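Local coordinates for protein ATP-dependent protease subunit HslV (Trypanosoma brucei brucei, PDB 4HNZ) that forms the proteolytic chamber of the mitochondrial HslVU complex, hydrolysing proteins that HslU has unfolded and helping control mitochondrial DNA replication, at residues Thr2-Leu14 with Ser94-Ile106. Numbering follows the deposited sequence.
Sequences TILSVRKGDTVVL and SLIVCSAEETLEI
Arg7 reaches across from its strand to the turn at 99-102 and grips Thr103 end-on: NH1 and NH2 both donate to Thr103 OG1, at 2.7 and 2.9 Å, with the hydroxyl tilted slightly from the guanidinium plane. The arginine chain leaves with CG anti to the backbone N (chi1 176°) and bends at chi3 (-75°), which brings NE to Ala100 O (3.3 Å); a weak bond joins NH2 to Ser99 O. Val12 CG2, from Arg7's own hairpin, lies toward the rim of one guanidinium face and Glu101 O toward the rim of the opposite face, while the bonds to Thr103 OG1 and Ala100 O fix its rotation. Ser99 OG accepts from Glu102 N, an ST motif that ties the turn together. Further in, a water bridges Ser5 OG and Thr103 OG1, and Ser5 OG sits 3.4 Å from Cys98 SG. Beyond this polar patch the contact is apolar: Ile96 meets Leu14 with CG2 (4.0 Å to CD1) and Ile3 with CD1 (4.0 Å to CG2). The two hairpins belong to the facing antiparallel sheets of the Ntn-hydrolase sandwich, their 3-8 and 94-98 strands inclined by 26°. Helix 145-159 packs behind the first hairpin, helix 71-84 behind the second, and strand 120-123 flanks strand 3-8.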
loop_
_atom_site.group_PDB
_atom_site.type_symbol
_atom_site.label_atom_id
_atom_site.label_comp_id
_atom_site.label_asym_id
_atom_site.label_seq_id
_atom_site.Cartn_x
_atom_site.Cartn_y
_atom_site.Cartn_z
ATOM N N THR A 2 12.840 -6.797 -27.789
ATOM C CA THR A 2 13.093 -5.725 -28.738
ATOM C C THR A 2 12.596 -6.174 -30.095
ATOM O O THR A 2 13.054 -7.180 -30.619
ATOM C CB THR A 2 14.579 -5.413 -28.834
ATOM O OG1 THR A 2 15.110 -5.153 -27.514
ATOM C CG2 THR A 2 14.801 -4.224 -29.691
ATOM N N ILE A 3 11.573 -5.478 -30.610
ATOM C CA ILE A 3 11.131 -5.615 -31.937
ATOM C C ILE A 3 11.363 -4.268 -32.598
ATOM O O ILE A 3 10.926 -3.234 -32.081
ATOM C CB ILE A 3 9.621 -5.922 -32.052
ATOM C CG1 ILE A 3 9.162 -6.991 -31.092
ATOM C CG2 ILE A 3 9.253 -6.331 -33.471
ATOM C CD1 ILE A 3 9.752 -8.323 -31.349
ATOM N N LEU A 4 11.993 -4.281 -33.773
ATOM C CA LEU A 4 12.367 -3.066 -34.465
ATOM C C LEU A 4 12.060 -3.199 -35.923
ATOM O O LEU A 4 12.366 -4.224 -36.567
ATOM C CB LEU A 4 13.839 -2.823 -34.284
ATOM C CG LEU A 4 14.412 -1.719 -35.136
ATOM C CD1 LEU A 4 13.882 -0.381 -34.679
ATOM C CD2 LEU A 4 15.931 -1.686 -35.090
ATOM N N SER A 5 11.459 -2.164 -36.481
ATOM C CA SER A 5 11.210 -2.086 -37.926
ATOM C C SER A 5 11.855 -0.816 -38.468
ATOM O O SER A 5 11.678 0.256 -37.914
ATOM C CB SER A 5 9.703 -2.030 -38.200
ATOM O OG SER A 5 9.441 -1.884 -39.593
ATOM N N VAL A 6 12.578 -0.935 -39.575
ATOM C CA VAL A 6 13.144 0.202 -40.273
ATOM C C VAL A 6 12.791 0.153 -41.771
ATOM O O VAL A 6 13.006 -0.859 -42.414
ATOM C CB VAL A 6 14.677 0.159 -40.200
ATOM C CG1 VAL A 6 15.277 1.355 -40.881
ATOM C CG2 VAL A 6 15.134 0.072 -38.741
ATOM N N ARG A 7 12.215 1.227 -42.274
ATOM C CA ARG A 7 11.928 1.377 -43.660
ATOM C C ARG A 7 12.893 2.431 -44.181
ATOM O O ARG A 7 12.902 3.549 -43.695
ATOM C CB ARG A 7 10.463 1.835 -43.866
ATOM C CG ARG A 7 10.077 2.113 -45.314
ATOM C CD ARG A 7 8.576 2.458 -45.484
ATOM N NE ARG A 7 7.743 1.259 -45.373
ATOM C CZ ARG A 7 7.089 0.869 -44.274
ATOM N NH1 ARG A 7 7.121 1.607 -43.164
ATOM N NH2 ARG A 7 6.395 -0.288 -44.263
ATOM N N LYS A 8 13.668 2.073 -45.185
ATOM C CA LYS A 8 14.475 3.038 -45.907
ATOM C C LYS A 8 14.535 2.676 -47.403
ATOM O O LYS A 8 14.903 1.558 -47.765
ATOM C CB LYS A 8 15.897 3.120 -45.350
ATOM C CG LYS A 8 16.788 4.152 -46.050
ATOM C CD LYS A 8 18.180 4.158 -45.445
ATOM C CE LYS A 8 19.061 5.298 -45.933
ATOM N NZ LYS A 8 20.232 5.529 -45.000
ATOM N N GLY A 9 14.214 3.661 -48.260
ATOM C CA GLY A 9 14.066 3.422 -49.689
ATOM C C GLY A 9 12.927 2.438 -49.886
ATOM O O GLY A 9 11.862 2.537 -49.250
ATOM N N ASP A 10 13.155 1.450 -50.738
ATOM C CA ASP A 10 12.100 0.478 -51.060
ATOM C C ASP A 10 12.178 -0.808 -50.228
ATOM O O ASP A 10 11.548 -1.809 -50.605
ATOM C CB ASP A 10 12.115 0.156 -52.558
ATOM C CG ASP A 10 11.709 1.343 -53.397
ATOM O OD1 ASP A 10 10.752 2.048 -52.990
ATOM O OD2 ASP A 10 12.369 1.586 -54.429
ATOM N N THR A 11 12.886 -0.755 -49.084
ATOM C CA THR A 11 13.041 -1.911 -48.240
ATOM C C THR A 11 12.509 -1.586 -46.873
ATOM O O THR A 11 12.728 -0.509 -46.349
ATOM C CB THR A 11 14.505 -2.331 -48.134
ATOM O OG1 THR A 11 15.018 -2.606 -49.440
ATOM C CG2 THR A 11 14.636 -3.581 -47.306
ATOM N N VAL A 12 11.771 -2.529 -46.300
ATOM C CA VAL A 12 11.445 -2.466 -44.882
ATOM C C VAL A 12 11.915 -3.775 -44.227
ATOM O O VAL A 12 11.724 -4.867 -44.783
ATOM C CB VAL A 12 9.935 -2.180 -44.626
ATOM C CG1 VAL A 12 9.043 -3.296 -45.156
ATOM C CG2 VAL A 12 9.676 -1.968 -43.166
ATOM N N VAL A 13 12.526 -3.662 -43.066
ATOM C CA VAL A 13 12.926 -4.847 -42.347
ATOM C C VAL A 13 12.258 -4.834 -40.986
ATOM O O VAL A 13 11.865 -3.789 -40.474
ATOM C CB VAL A 13 14.463 -4.963 -42.204
ATOM C CG1 VAL A 13 15.156 -4.912 -43.570
ATOM C CG2 VAL A 13 15.000 -3.853 -41.316
ATOM N N LEU A 14 12.088 -6.032 -40.441
ATOM C CA LEU A 14 11.500 -6.265 -39.146
ATOM C C LEU A 14 12.366 -7.272 -38.456
ATOM O O LEU A 14 12.640 -8.333 -38.981
ATOM C CB LEU A 14 10.067 -6.790 -39.295
ATOM C CG LEU A 14 9.316 -7.012 -37.984
ATOM C CD1 LEU A 14 9.017 -5.695 -37.301
ATOM C CD2 LEU A 14 7.983 -7.759 -38.204
ATOM N N SER A 94 2.208 -6.210 -27.283
ATOM C CA SER A 94 2.300 -5.131 -28.234
ATOM C C SER A 94 2.681 -5.748 -29.549
ATOM O O SER A 94 3.343 -6.777 -29.557
ATOM C CB SER A 94 3.384 -4.180 -27.808
ATOM O OG SER A 94 2.922 -3.488 -26.689
ATOM N N LEU A 95 2.293 -5.112 -30.646
ATOM C CA LEU A 95 2.470 -5.665 -32.024
ATOM C C LEU A 95 3.011 -4.639 -32.909
ATOM O O LEU A 95 2.687 -3.471 -32.747
ATOM C CB LEU A 95 1.152 -6.078 -32.633
ATOM C CG LEU A 95 0.324 -7.057 -31.833
ATOM C CD1 LEU A 95 -0.984 -7.291 -32.553
ATOM C CD2 LEU A 95 1.039 -8.405 -31.565
ATOM N N ILE A 96 3.898 -5.045 -33.788
ATOM C CA ILE A 96 4.226 -4.236 -34.956
ATOM C C ILE A 96 3.813 -5.032 -36.167
ATOM O O ILE A 96 4.178 -6.208 -36.305
ATOM C CB ILE A 96 5.719 -3.940 -35.060
ATOM C CG1 ILE A 96 6.134 -3.004 -33.945
ATOM C CG2 ILE A 96 6.011 -3.243 -36.374
ATOM C CD1 ILE A 96 7.612 -2.661 -33.936
ATOM N N VAL A 97 3.065 -4.375 -37.058
ATOM C CA VAL A 97 2.612 -4.986 -38.307
ATOM C C VAL A 97 3.274 -4.243 -39.447
ATOM O O VAL A 97 3.078 -3.039 -39.561
ATOM C CB VAL A 97 1.098 -4.805 -38.554
ATOM C CG1 VAL A 97 0.569 -5.895 -39.493
ATOM C CG2 VAL A 97 0.328 -4.812 -37.283
ATOM N N CYS A 98 3.890 -4.984 -40.368
ATOM C CA CYS A 98 4.466 -4.437 -41.578
ATOM C C CYS A 98 3.957 -4.997 -42.869
ATOM O O CYS A 98 3.793 -6.197 -43.030
ATOM C CB CYS A 98 5.945 -4.781 -41.644
ATOM S SG CYS A 98 6.876 -3.879 -40.465
ATOM N N SER A 99 3.727 -4.078 -43.794
ATOM C CA SER A 99 3.664 -4.396 -45.191
ATOM C C SER A 99 4.761 -3.578 -45.853
ATOM O O SER A 99 5.469 -2.800 -45.205
ATOM C CB SER A 99 2.309 -4.046 -45.775
ATOM O OG SER A 99 2.142 -2.658 -45.773
ATOM N N ALA A 100 4.879 -3.742 -47.168
ATOM C CA ALA A 100 5.833 -2.957 -47.943
ATOM C C ALA A 100 5.457 -1.484 -47.840
ATOM O O ALA A 100 6.333 -0.646 -47.638
ATOM C CB ALA A 100 5.869 -3.417 -49.384
ATOM N N GLU A 101 4.163 -1.191 -47.877
ATOM C CA GLU A 101 3.679 0.192 -47.802
ATOM C C GLU A 101 3.658 0.781 -46.387
ATOM O O GLU A 101 4.089 1.913 -46.199
ATOM C CB GLU A 101 2.259 0.311 -48.403
ATOM C CG GLU A 101 2.210 0.349 -49.925
ATOM C CD GLU A 101 2.889 -0.849 -50.556
ATOM O OE1 GLU A 101 2.632 -1.985 -50.073
ATOM O OE2 GLU A 101 3.723 -0.647 -51.491
ATOM N N GLU A 102 3.147 0.024 -45.416
ATOM C CA GLU A 102 2.728 0.563 -44.130
ATOM C C GLU A 102 3.350 -0.207 -42.983
ATOM O O GLU A 102 3.501 -1.423 -43.028
ATOM C CB GLU A 102 1.178 0.507 -43.972
ATOM C CG GLU A 102 0.334 1.226 -45.040
ATOM C CD GLU A 102 -1.140 0.750 -45.102
ATOM O OE1 GLU A 102 -1.460 -0.235 -45.824
ATOM O OE2 GLU A 102 -2.017 1.380 -44.456
ATOM N N THR A 103 3.668 0.517 -41.916
ATOM C CA THR A 103 3.995 -0.067 -40.634
ATOM C C THR A 103 3.142 0.556 -39.527
ATOM O O THR A 103 3.072 1.783 -39.389
ATOM C CB THR A 103 5.492 0.179 -40.273
ATOM O OG1 THR A 103 6.341 -0.254 -41.348
ATOM C CG2 THR A 103 5.860 -0.565 -39.057
ATOM N N LEU A 104 2.588 -0.291 -38.679
ATOM C CA LEU A 104 1.847 0.146 -37.512
ATOM C C LEU A 104 2.277 -0.577 -36.263
ATOM O O LEU A 104 2.475 -1.773 -36.248
ATOM C CB LEU A 104 0.348 -0.139 -37.658
ATOM C CG LEU A 104 -0.203 0.632 -38.809
ATOM C CD1 LEU A 104 -0.595 -0.334 -39.891
ATOM C CD2 LEU A 104 -1.396 1.477 -38.378
ATOM N N GLU A 105 2.240 0.168 -35.191
ATOM C CA GLU A 105 2.427 -0.355 -33.903
ATOM C C GLU A 105 1.088 -0.236 -33.153
ATOM O O GLU A 105 0.420 0.802 -33.164
ATOM C CB GLU A 105 3.545 0.444 -33.213
ATOM C CG GLU A 105 3.532 0.404 -31.700
ATOM C CD GLU A 105 4.561 1.373 -31.067
ATOM O OE1 GLU A 105 5.392 1.966 -31.829
ATOM O OE2 GLU A 105 4.527 1.506 -29.795
ATOM N N ILE A 106 0.732 -1.322 -32.479
ATOM C CA ILE A 106 -0.473 -1.386 -31.679
ATOM C C ILE A 106 -0.153 -1.904 -30.286
ATOM O O ILE A 106 0.456 -2.923 -30.153
ATOM C CB ILE A 106 -1.476 -2.339 -32.309
ATOM C CG1 ILE A 106 -1.614 -2.030 -33.762
ATOM C CG2 ILE A 106 -2.810 -2.190 -31.613
ATOM C CD1 ILE A 106 -2.176 -3.194 -34.567
HETATM O O HOH W 1 9.101 0.759 -40.463
#